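PDB 4YV9: transcriptional regulator, which binds DNA and SHP peptide pheromones in quorum sensing, and probably adjusts the transcription of target genes in response to them. Local coordinates for residues B[157-168]-B[184-195]; B[75-83]-B[92-100]. One frame throughout, in Å; residues are numbered along the deposited sequence.

Contact 1 (B[157-168]-B[184-195]); sequences YNTLFLLTKEMV and VTQLSINCLIIS
Thr164 OG1, packed 3.7 Å from Cys191 SG across the interface, takes part in two hydrogen bonds. It donates to Leu160 O one turn back at 2.8 Å, standing above the carbonyl plane (39° out of it), while Thr164 N reaches the same oxygen from the opposite face. It also accepts from a water that lies 3.1 Å from Thr164 OG1 and whose other hydrogen goes to Leu187 O at 2.8 Å, so a single solvent molecule bridges the two helices and satisfies a hydroxyl in a buried position. At one end of the interface, Tyr157 has its ring carbon CG anti to the backbone N (chi1 165°), which carries the ring across to the other helix. Its OH meets Ser195 OG near the ring plane at 2.5 Å, a short bond in which either hydroxyl could be the donor. Beside this bond CD1 of Tyr157 lies against Ile194 CG2, and the CD1 methyl of Ile194 reaches CD2 of Leu160, the two chains crossing at about a right angle. Cys191 SG sits at the edge of the Phe161 ring. At the far end the selenomethionine Met167 slides its CG past Val184 CG2 and, bending at its last torsion, turns CE onto Leu187 CB at 3.8 Å. CG1 of Val168 packs on CG1 of Val184. Tyr157 OH also hydrogen-bonds His203 of helix 201-215, and the Tyr157 ring stacks on Tyr200 just before that helix. Gln186, Leu187, Asn190 and Ile193 of helix 179-197 pack on the bound peptide. With axes 10.3 Å apart at closest approach and a crossing angle of -154°, this is antiparallel helix packing of the kind from which TPR-like alpha-solenoids such as the Rgg C-terminal domain are built.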
loop_
_atom_site.group_PDB
_atom_site.type_symbol
_atom_site.label_atom_id
_atom_site.label_comp_id
_atom_site.label_asym_id
_atom_site.label_seq_id
_atom_site.Cartn_x
_atom_site.Cartn_y
_atom_site.Cartn_z
ATOM N N TYR B 157 -26.481 -11.481 -7.968
ATOM C CA TYR B 157 -25.425 -12.238 -7.298
ATOM C C TYR B 157 -24.534 -13.023 -8.263
ATOM O O TYR B 157 -23.310 -13.055 -8.103
ATOM C CB TYR B 157 -25.997 -13.221 -6.266
ATOM C CG TYR B 157 -24.948 -14.231 -5.850
ATOM C CD1 TYR B 157 -23.925 -13.872 -4.978
ATOM C CD2 TYR B 157 -24.943 -15.522 -6.372
ATOM C CE1 TYR B 157 -22.944 -14.775 -4.613
ATOM C CE2 TYR B 157 -23.964 -16.431 -6.015
ATOM C CZ TYR B 157 -22.965 -16.050 -5.136
ATOM O OH TYR B 157 -21.986 -16.945 -4.776
ATOM N N ASN B 158 -25.136 -13.678 -9.249
ATOM C CA ASN B 158 -24.335 -14.509 -10.132
ATOM C C ASN B 158 -23.407 -13.697 -11.018
ATOM O O ASN B 158 -22.312 -14.153 -11.338
ATOM C CB ASN B 158 -25.219 -15.412 -10.990
ATOM C CG ASN B 158 -25.235 -16.843 -10.486
ATOM O OD1 ASN B 158 -24.254 -17.576 -10.639
ATOM N ND2 ASN B 158 -26.344 -17.245 -9.873
ATOM N N THR B 159 -23.829 -12.500 -11.412
ATOM C CA THR B 159 -22.971 -11.636 -12.205
ATOM C C THR B 159 -21.872 -11.085 -11.309
ATOM O O THR B 159 -20.714 -10.974 -11.723
ATOM C CB THR B 159 -23.754 -10.481 -12.858
ATOM O OG1 THR B 159 -24.705 -11.017 -13.786
ATOM C CG2 THR B 159 -22.812 -9.527 -13.596
ATOM N N LEU B 160 -22.240 -10.758 -10.075
ATOM C CA LEU B 160 -21.276 -10.280 -9.090
ATOM C C LEU B 160 -20.197 -11.327 -8.855
ATOM O O LEU B 160 -19.007 -11.012 -8.835
ATOM C CB LEU B 160 -21.977 -9.939 -7.772
ATOM C CG LEU B 160 -21.107 -9.435 -6.616
ATOM C CD1 LEU B 160 -20.363 -8.185 -7.005
ATOM C CD2 LEU B 160 -21.968 -9.171 -5.387
ATOM N N PHE B 161 -20.615 -12.580 -8.689
ATOM C CA PHE B 161 -19.658 -13.663 -8.470
ATOM C C PHE B 161 -18.713 -13.826 -9.658
ATOM O O PHE B 161 -17.507 -14.000 -9.484
ATOM C CB PHE B 161 -20.374 -14.981 -8.203
ATOM C CG PHE B 161 -19.447 -16.160 -8.126
ATOM C CD1 PHE B 161 -18.586 -16.309 -7.050
ATOM C CD2 PHE B 161 -19.427 -17.110 -9.133
ATOM C CE1 PHE B 161 -17.721 -17.387 -6.979
ATOM C CE2 PHE B 161 -18.570 -18.193 -9.065
ATOM C CZ PHE B 161 -17.715 -18.332 -7.988
ATOM N N LEU B 162 -19.272 -13.779 -10.862
ATOM C CA LEU B 162 -18.486 -13.922 -12.081
ATOM C C LEU B 162 -17.536 -12.739 -12.268
ATOM O O LEU B 162 -16.407 -12.912 -12.725
ATOM C CB LEU B 162 -19.402 -14.070 -13.299
ATOM C CG LEU B 162 -20.173 -15.388 -13.370
ATOM C CD1 LEU B 162 -21.006 -15.477 -14.646
ATOM C CD2 LEU B 162 -19.215 -16.570 -13.250
ATOM N N LEU B 163 -17.995 -11.547 -11.897
ATOM C CA LEU B 163 -17.169 -10.349 -11.966
ATOM C C LEU B 163 -16.035 -10.430 -10.964
ATOM O O LEU B 163 -14.917 -9.993 -11.242
ATOM C CB LEU B 163 -17.999 -9.087 -11.712
ATOM C CG LEU B 163 -18.840 -8.583 -12.888
ATOM C CD1 LEU B 163 -19.743 -7.418 -12.458
ATOM C CD2 LEU B 163 -17.940 -8.181 -14.055
ATOM N N THR B 164 -16.326 -10.995 -9.799
ATOM C CA THR B 164 -15.316 -11.142 -8.762
ATOM C C THR B 164 -14.207 -12.088 -9.237
ATOM O O THR B 164 -13.021 -11.795 -9.044
ATOM C CB THR B 164 -15.931 -11.655 -7.442
ATOM O OG1 THR B 164 -16.959 -10.752 -7.009
ATOM C CG2 THR B 164 -14.860 -11.747 -6.357
ATOM N N LYS B 165 -14.596 -13.202 -9.866
ATOM C CA LYS B 165 -13.641 -14.155 -10.442
ATOM C C LYS B 165 -12.731 -13.469 -11.463
ATOM O O LYS B 165 -11.526 -13.702 -11.481
ATOM C CB LYS B 165 -14.356 -15.339 -11.114
ATOM C CG LYS B 165 -14.867 -16.409 -10.159
ATOM C CD LYS B 165 -15.444 -17.619 -10.906
ATOM C CE LYS B 165 -14.359 -18.396 -11.624
ATOM N NZ LYS B 165 -14.892 -19.595 -12.335
ATOM N N GLU B 166 -13.318 -12.641 -12.321
ATOM C CA GLU B 166 -12.536 -11.886 -13.291
ATOM C C GLU B 166 -11.521 -10.999 -12.588
ATOM O O GLU B 166 -10.342 -11.002 -12.942
ATOM C CB GLU B 166 -13.448 -11.048 -14.188
ATOM C CG GLU B 166 -14.225 -11.871 -15.199
ATOM C CD GLU B 166 -13.350 -12.875 -15.921
ATOM O OE1 GLU B 166 -12.411 -12.460 -16.635
ATOM O OE2 GLU B 166 -13.593 -14.087 -15.760
HETATM N N MSE B 167 -11.971 -10.273 -11.570
HETATM C CA MSE B 167 -11.121 -9.315 -10.867
HETATM C C MSE B 167 -9.947 -9.959 -10.132
HETATM O O MSE B 167 -8.817 -9.476 -10.227
HETATM C CB MSE B 167 -11.948 -8.509 -9.870
HETATM C CG MSE B 167 -11.113 -7.670 -8.920
HETATM SE SE MSE B 167 -12.273 -6.926 -7.510
HETATM C CE MSE B 167 -12.731 -8.599 -6.614
ATOM N N VAL B 168 -10.210 -11.051 -9.411
ATOM C CA VAL B 168 -9.148 -11.708 -8.649
ATOM C C VAL B 168 -8.085 -12.347 -9.543
ATOM O O VAL B 168 -6.943 -12.527 -9.121
ATOM C CB VAL B 168 -9.706 -12.793 -7.699
ATOM C CG1 VAL B 168 -10.475 -12.168 -6.595
ATOM C CG2 VAL B 168 -10.575 -13.780 -8.447
ATOM N N VAL B 184 -8.718 -5.844 -3.733
ATOM C CA VAL B 184 -9.253 -7.089 -4.296
ATOM C C VAL B 184 -9.551 -8.124 -3.197
ATOM O O VAL B 184 -10.551 -8.859 -3.259
ATOM C CB VAL B 184 -8.288 -7.707 -5.330
ATOM C CG1 VAL B 184 -8.718 -9.131 -5.667
ATOM C CG2 VAL B 184 -8.240 -6.849 -6.596
ATOM N N THR B 185 -8.693 -8.169 -2.181
ATOM C CA THR B 185 -8.894 -9.096 -1.073
ATOM C C THR B 185 -10.169 -8.732 -0.307
ATOM O O THR B 185 -10.999 -9.594 -0.011
ATOM C CB THR B 185 -7.674 -9.109 -0.131
ATOM O OG1 THR B 185 -6.496 -9.444 -0.890
ATOM C CG2 THR B 185 -7.872 -10.130 0.971
ATOM N N GLN B 186 -10.341 -7.444 -0.027
ATOM C CA GLN B 186 -11.532 -6.977 0.668
ATOM C C GLN B 186 -12.812 -7.286 -0.108
ATOM O O GLN B 186 -13.788 -7.761 0.473
ATOM C CB GLN B 186 -11.412 -5.478 0.952
ATOM C CG GLN B 186 -10.373 -5.178 2.035
ATOM C CD GLN B 186 -9.932 -3.709 2.085
ATOM O OE1 GLN B 186 -10.209 -2.922 1.173
ATOM N NE2 GLN B 186 -9.216 -3.348 3.146
ATOM N N LEU B 187 -12.812 -7.045 -1.417
ATOM C CA LEU B 187 -14.010 -7.309 -2.216
ATOM C C LEU B 187 -14.287 -8.806 -2.382
ATOM O O LEU B 187 -15.439 -9.211 -2.554
ATOM C CB LEU B 187 -13.895 -6.652 -3.592
ATOM C CG LEU B 187 -13.967 -5.120 -3.638
ATOM C CD1 LEU B 187 -14.237 -4.686 -5.065
ATOM C CD2 LEU B 187 -15.040 -4.563 -2.694
ATOM N N SER B 188 -13.238 -9.628 -2.349
ATOM C CA SER B 188 -13.423 -11.074 -2.422
ATOM C C SER B 188 -14.109 -11.558 -1.153
ATOM O O SER B 188 -15.030 -12.376 -1.209
ATOM C CB SER B 188 -12.089 -11.808 -2.619
ATOM O OG SER B 188 -11.471 -11.425 -3.836
ATOM N N ILE B 189 -13.651 -11.053 -0.012
ATOM C CA ILE B 189 -14.292 -11.366 1.261
ATOM C C ILE B 189 -15.762 -10.915 1.264
ATOM O O ILE B 189 -16.636 -11.645 1.734
ATOM C CB ILE B 189 -13.526 -10.726 2.439
ATOM C CG1 ILE B 189 -12.141 -11.381 2.571
ATOM C CG2 ILE B 189 -14.324 -10.864 3.747
ATOM C CD1 ILE B 189 -11.223 -10.714 3.564
ATOM N N ASN B 190 -16.026 -9.729 0.718
ATOM C CA ASN B 190 -17.391 -9.210 0.574
ATOM C C ASN B 190 -18.263 -10.177 -0.228
ATOM O O ASN B 190 -19.409 -10.434 0.123
ATOM C CB ASN B 190 -17.373 -7.823 -0.092
ATOM C CG ASN B 190 -18.753 -7.155 -0.117
ATOM O OD1 ASN B 190 -19.313 -6.828 0.927
ATOM N ND2 ASN B 190 -19.289 -6.931 -1.314
ATOM N N CYS B 191 -17.713 -10.730 -1.301
ATOM C CA CYS B 191 -18.479 -11.682 -2.092
ATOM C C CYS B 191 -18.692 -12.979 -1.319
ATOM O O CYS B 191 -19.763 -13.581 -1.394
ATOM C CB CYS B 191 -17.790 -11.982 -3.426
ATOM S SG CYS B 191 -18.894 -12.781 -4.619
ATOM N N LEU B 192 -17.665 -13.405 -0.587
ATOM C CA LEU B 192 -17.748 -14.614 0.227
ATOM C C LEU B 192 -18.873 -14.504 1.255
ATOM O O LEU B 192 -19.605 -15.458 1.495
ATOM C CB LEU B 192 -16.410 -14.883 0.925
ATOM C CG LEU B 192 -16.388 -16.003 1.972
ATOM C CD1 LEU B 192 -16.893 -17.331 1.393
ATOM C CD2 LEU B 192 -15.004 -16.179 2.577
ATOM N N ILE B 193 -19.011 -13.326 1.848
ATOM C CA ILE B 193 -20.101 -13.073 2.800
ATOM C C ILE B 193 -21.480 -13.323 2.171
ATOM O O ILE B 193 -22.333 -13.995 2.766
ATOM C CB ILE B 193 -20.013 -11.627 3.353
ATOM C CG1 ILE B 193 -18.937 -11.561 4.433
ATOM C CG2 ILE B 193 -21.349 -11.163 3.918
ATOM C CD1 ILE B 193 -18.451 -10.149 4.736
ATOM N N ILE B 194 -21.679 -12.808 0.961
ATOM C CA ILE B 194 -22.939 -12.977 0.240
ATOM C C ILE B 194 -23.161 -14.432 -0.157
ATOM O O ILE B 194 -24.275 -14.954 -0.073
ATOM C CB ILE B 194 -22.973 -12.086 -1.017
ATOM C CG1 ILE B 194 -22.786 -10.622 -0.626
ATOM C CG2 ILE B 194 -24.273 -12.270 -1.773
ATOM C CD1 ILE B 194 -22.794 -9.667 -1.796
ATOM N N SER B 195 -22.086 -15.089 -0.575
ATOM C CA SER B 195 -22.149 -16.477 -1.003
ATOM C C SER B 195 -22.560 -17.386 0.139
ATOM O O SER B 195 -23.330 -18.331 -0.051
ATOM C CB SER B 195 -20.796 -16.920 -1.562
ATOM O OG SER B 195 -20.553 -16.282 -2.799
HETATM O O HOH W 1 -16.835 -8.526 -4.849
#

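Contact 2 (B[75-83]-B[92-100]); sequences TLLSRVRKY and LLKLLEDYA
Leu95, with its CG anti to the backbone N (chi1 180°), spreads its two methyls over the side chains of helix 75-83. CD1 goes to Arg79 and CD2 to Val80 and Tyr83. A bend at chi3 (71°) in the Arg79 chain meets it halfway, laying the guanidinium flat against the methyl: Leu95 CD1 sits over one face, toward the rim, 3.3 Å from Arg79 NH1. Leu95 CD2 is 3.6 Å from CG2 of Val80, the two side chains crossing at about a right angle, and 4.0 Å from CE2 of Tyr83. Tyr83 gives its CB and ring edge to Leu92, CB lying 3.5 Å from Leu92 CG as the chains run past one another. Within helix 75-83, Tyr83 OH lies at the guanidinium edge, where Arg79 NH2 makes a weak hydrogen bond to it. Asp98 comes up near the plane of the same guanidinium, but OD2 stays 4.2 Å from Arg79 NH1, too far for a salt bridge, though the opposite charges probably still attract. The other end is shut by a CH-pi contact: Leu76 CD1 stands over the Tyr99 ring, 3.7 Å from its centroid and 20° off the normal. Helix 103-113 backs the pair, taking contacts from Leu76, Leu77 and Val80, while Leu77, Val80 and Arg81 pack on the bound peptide. Apolar interdigitation topped by a polar rim on one side, between consecutive antiparallel helices joined by a short turn, makes this a helical hairpin, here in the all-helical, TPR-like part of an Rgg regulator.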
loop_
_atom_site.group_PDB
_atom_site.type_symbol
_atom_site.label_atom_id
_atom_site.label_comp_id
_atom_site.label_asym_id
_atom_site.label_seq_id
_atom_site.Cartn_x
_atom_site.Cartn_y
_atom_site.Cartn_z
ATOM N N THR B 75 -10.444 12.617 -7.372
ATOM C CA THR B 75 -11.116 13.855 -6.994
ATOM C C THR B 75 -12.599 13.568 -6.778
ATOM O O THR B 75 -13.209 14.033 -5.806
ATOM C CB THR B 75 -10.931 14.957 -8.068
ATOM O OG1 THR B 75 -9.536 15.262 -8.212
ATOM C CG2 THR B 75 -11.677 16.221 -7.681
ATOM N N LEU B 76 -13.174 12.782 -7.681
ATOM C CA LEU B 76 -14.558 12.345 -7.540
ATOM C C LEU B 76 -14.758 11.608 -6.224
ATOM O O LEU B 76 -15.659 11.936 -5.446
ATOM C CB LEU B 76 -14.968 11.457 -8.707
ATOM C CG LEU B 76 -16.372 10.846 -8.635
ATOM C CD1 LEU B 76 -17.429 11.928 -8.469
ATOM C CD2 LEU B 76 -16.626 10.039 -9.877
ATOM N N LEU B 77 -13.901 10.624 -5.971
ATOM C CA LEU B 77 -13.988 9.829 -4.751
ATOM C C LEU B 77 -13.878 10.666 -3.482
ATOM O O LEU B 77 -14.569 10.399 -2.503
ATOM C CB LEU B 77 -12.907 8.761 -4.734
ATOM C CG LEU B 77 -13.082 7.695 -5.806
ATOM C CD1 LEU B 77 -11.994 6.635 -5.714
ATOM C CD2 LEU B 77 -14.426 7.086 -5.628
ATOM N N SER B 78 -12.995 11.662 -3.500
ATOM C CA SER B 78 -12.767 12.499 -2.335
ATOM C C SER B 78 -14.001 13.336 -2.000
ATOM O O SER B 78 -14.378 13.436 -0.838
ATOM C CB SER B 78 -11.552 13.399 -2.561
ATOM O OG SER B 78 -11.711 14.160 -3.743
ATOM N N ARG B 79 -14.624 13.924 -3.017
ATOM C CA ARG B 79 -15.874 14.660 -2.845
ATOM C C ARG B 79 -16.975 13.763 -2.264
ATOM O O ARG B 79 -17.551 14.075 -1.219
ATOM C CB ARG B 79 -16.342 15.256 -4.180
ATOM C CG ARG B 79 -15.418 16.324 -4.772
ATOM C CD ARG B 79 -16.053 17.017 -5.984
ATOM N NE ARG B 79 -17.167 17.884 -5.588
ATOM C CZ ARG B 79 -17.981 18.516 -6.435
ATOM N NH1 ARG B 79 -17.817 18.386 -7.748
ATOM N NH2 ARG B 79 -18.969 19.276 -5.968
ATOM N N VAL B 80 -17.248 12.649 -2.948
ATOM C CA VAL B 80 -18.259 11.674 -2.534
ATOM C C VAL B 80 -18.035 11.228 -1.092
ATOM O O VAL B 80 -18.980 11.057 -0.316
ATOM C CB VAL B 80 -18.249 10.425 -3.461
ATOM C CG1 VAL B 80 -19.272 9.401 -2.998
ATOM C CG2 VAL B 80 -18.515 10.822 -4.902
ATOM N N ARG B 81 -16.760 11.073 -0.751
ATOM C CA ARG B 81 -16.309 10.608 0.554
ATOM C C ARG B 81 -16.835 11.422 1.720
ATOM O O ARG B 81 -17.419 10.889 2.665
ATOM C CB ARG B 81 -14.782 10.626 0.602
ATOM C CG ARG B 81 -14.168 9.260 0.616
ATOM C CD ARG B 81 -14.202 8.698 2.018
ATOM N NE ARG B 81 -13.262 9.348 2.929
ATOM C CZ ARG B 81 -13.202 9.097 4.234
ATOM N NH1 ARG B 81 -14.032 8.220 4.782
ATOM N NH2 ARG B 81 -12.315 9.724 4.991
ATOM N N LYS B 82 -16.594 12.721 1.654
ATOM C CA LYS B 82 -16.915 13.594 2.763
ATOM C C LYS B 82 -18.414 13.861 2.838
ATOM O O LYS B 82 -18.931 14.165 3.904
ATOM C CB LYS B 82 -16.112 14.889 2.648
ATOM C CG LYS B 82 -14.606 14.643 2.758
ATOM C CD LYS B 82 -13.819 15.307 1.634
ATOM C CE LYS B 82 -12.459 14.641 1.437
ATOM N NZ LYS B 82 -11.502 14.959 2.540
ATOM N N TYR B 83 -19.110 13.722 1.713
ATOM C CA TYR B 83 -20.569 13.882 1.699
ATOM C C TYR B 83 -21.264 12.675 2.331
ATOM O O TYR B 83 -22.330 12.800 2.939
ATOM C CB TYR B 83 -21.107 14.073 0.275
ATOM C CG TYR B 83 -20.544 15.249 -0.497
ATOM C CD1 TYR B 83 -19.770 16.214 0.123
ATOM C CD2 TYR B 83 -20.815 15.402 -1.853
ATOM C CE1 TYR B 83 -19.259 17.281 -0.585
ATOM C CE2 TYR B 83 -20.312 16.468 -2.569
ATOM C CZ TYR B 83 -19.538 17.405 -1.929
ATOM O OH TYR B 83 -19.040 18.477 -2.631
ATOM N N LEU B 92 -24.676 15.714 -2.924
ATOM C CA LEU B 92 -24.453 14.485 -3.689
ATOM C C LEU B 92 -25.404 14.486 -4.871
ATOM O O LEU B 92 -25.104 13.954 -5.933
ATOM C CB LEU B 92 -24.670 13.234 -2.837
ATOM C CG LEU B 92 -23.502 12.777 -1.965
ATOM C CD1 LEU B 92 -24.014 11.848 -0.891
ATOM C CD2 LEU B 92 -22.411 12.081 -2.798
ATOM N N LEU B 93 -26.562 15.105 -4.671
ATOM C CA LEU B 93 -27.567 15.217 -5.717
ATOM C C LEU B 93 -27.116 16.030 -6.930
ATOM O O LEU B 93 -27.377 15.642 -8.061
ATOM C CB LEU B 93 -28.854 15.813 -5.139
ATOM C CG LEU B 93 -29.701 14.773 -4.409
ATOM C CD1 LEU B 93 -30.975 15.372 -3.781
ATOM C CD2 LEU B 93 -30.036 13.661 -5.376
ATOM N N LYS B 94 -26.449 17.158 -6.720
ATOM C CA LYS B 94 -25.958 17.900 -7.877
ATOM C C LYS B 94 -24.521 17.549 -8.235
ATOM O O LYS B 94 -24.044 17.888 -9.324
ATOM C CB LYS B 94 -26.121 19.395 -7.667
ATOM C CG LYS B 94 -27.443 19.885 -8.267
ATOM C CD LYS B 94 -28.528 19.989 -7.229
ATOM C CE LYS B 94 -29.405 21.195 -7.529
ATOM N NZ LYS B 94 -30.431 21.412 -6.489
ATOM N N LEU B 95 -23.849 16.829 -7.341
ATOM C CA LEU B 95 -22.610 16.160 -7.729
ATOM C C LEU B 95 -22.973 15.202 -8.851
ATOM O O LEU B 95 -22.256 15.065 -9.836
ATOM C CB LEU B 95 -21.975 15.414 -6.555
ATOM C CG LEU B 95 -20.664 14.671 -6.850
ATOM C CD1 LEU B 95 -19.599 15.661 -7.280
ATOM C CD2 LEU B 95 -20.193 13.882 -5.644
ATOM N N LEU B 96 -24.122 14.560 -8.683
ATOM C CA LEU B 96 -24.688 13.657 -9.670
ATOM C C LEU B 96 -25.094 14.370 -10.971
ATOM O O LEU B 96 -24.976 13.796 -12.051
ATOM C CB LEU B 96 -25.894 12.930 -9.055
ATOM C CG LEU B 96 -26.611 11.898 -9.911
ATOM C CD1 LEU B 96 -25.646 10.800 -10.353
ATOM C CD2 LEU B 96 -27.795 11.313 -9.150
ATOM N N GLU B 97 -25.588 15.601 -10.886
ATOM C CA GLU B 97 -25.891 16.336 -12.117
ATOM C C GLU B 97 -24.590 16.763 -12.787
ATOM O O GLU B 97 -24.485 16.777 -14.014
ATOM C CB GLU B 97 -26.789 17.564 -11.862
ATOM C CG GLU B 97 -27.159 18.292 -13.164
ATOM C CD GLU B 97 -28.117 19.472 -12.984
ATOM O OE1 GLU B 97 -28.518 19.778 -11.837
ATOM O OE2 GLU B 97 -28.464 20.101 -14.008
ATOM N N ASP B 98 -23.598 17.098 -11.969
ATOM C CA ASP B 98 -22.285 17.484 -12.470
ATOM C C ASP B 98 -21.614 16.377 -13.289
ATOM O O ASP B 98 -20.796 16.660 -14.164
ATOM C CB ASP B 98 -21.375 17.893 -11.308
ATOM C CG ASP B 98 -21.544 19.345 -10.924
ATOM O OD1 ASP B 98 -21.929 20.142 -11.805
ATOM O OD2 ASP B 98 -21.292 19.690 -9.749
ATOM N N TYR B 99 -21.961 15.123 -13.010
ATOM C CA TYR B 99 -21.289 13.999 -13.663
ATOM C C TYR B 99 -22.181 13.222 -14.618
ATOM O O TYR B 99 -21.865 12.089 -14.963
ATOM C CB TYR B 99 -20.722 13.037 -12.616
ATOM C CG TYR B 99 -19.418 13.514 -12.014
ATOM C CD1 TYR B 99 -19.415 14.404 -10.960
ATOM C CD2 TYR B 99 -18.192 13.067 -12.503
ATOM C CE1 TYR B 99 -18.240 14.852 -10.402
ATOM C CE2 TYR B 99 -16.995 13.509 -11.947
ATOM C CZ TYR B 99 -17.032 14.404 -10.894
ATOM O OH TYR B 99 -15.880 14.874 -10.313
ATOM N N ALA B 100 -23.276 13.836 -15.060
ATOM C CA ALA B 100 -24.268 13.143 -15.877
ATOM C C ALA B 100 -23.705 12.658 -17.214
ATOM O O ALA B 100 -24.190 11.677 -17.777
ATOM C CB ALA B 100 -25.475 14.045 -16.111
#

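In the fold
Beyond the helix-turn-helix region near the N terminus, the chain enters helix 72-85, and contact 2 closes the short connection to helix 89-98. Helices 103-113, 124-136 and 142-151 follow before contact 1 closes a longer loop between helices 157-169 and 179-197. The two closures therefore stand in series, neither nested nor crossed, and do not touch: their centres are 26 Å apart and their nearest atoms about 12 Å. Intervening helices flank both: Leu77 packs on helix 142-151, and Leu163 on helix 124-136. Residues of 75-83 and of 184-195 also pack on bound peptide, consistent with both pairs lining its site.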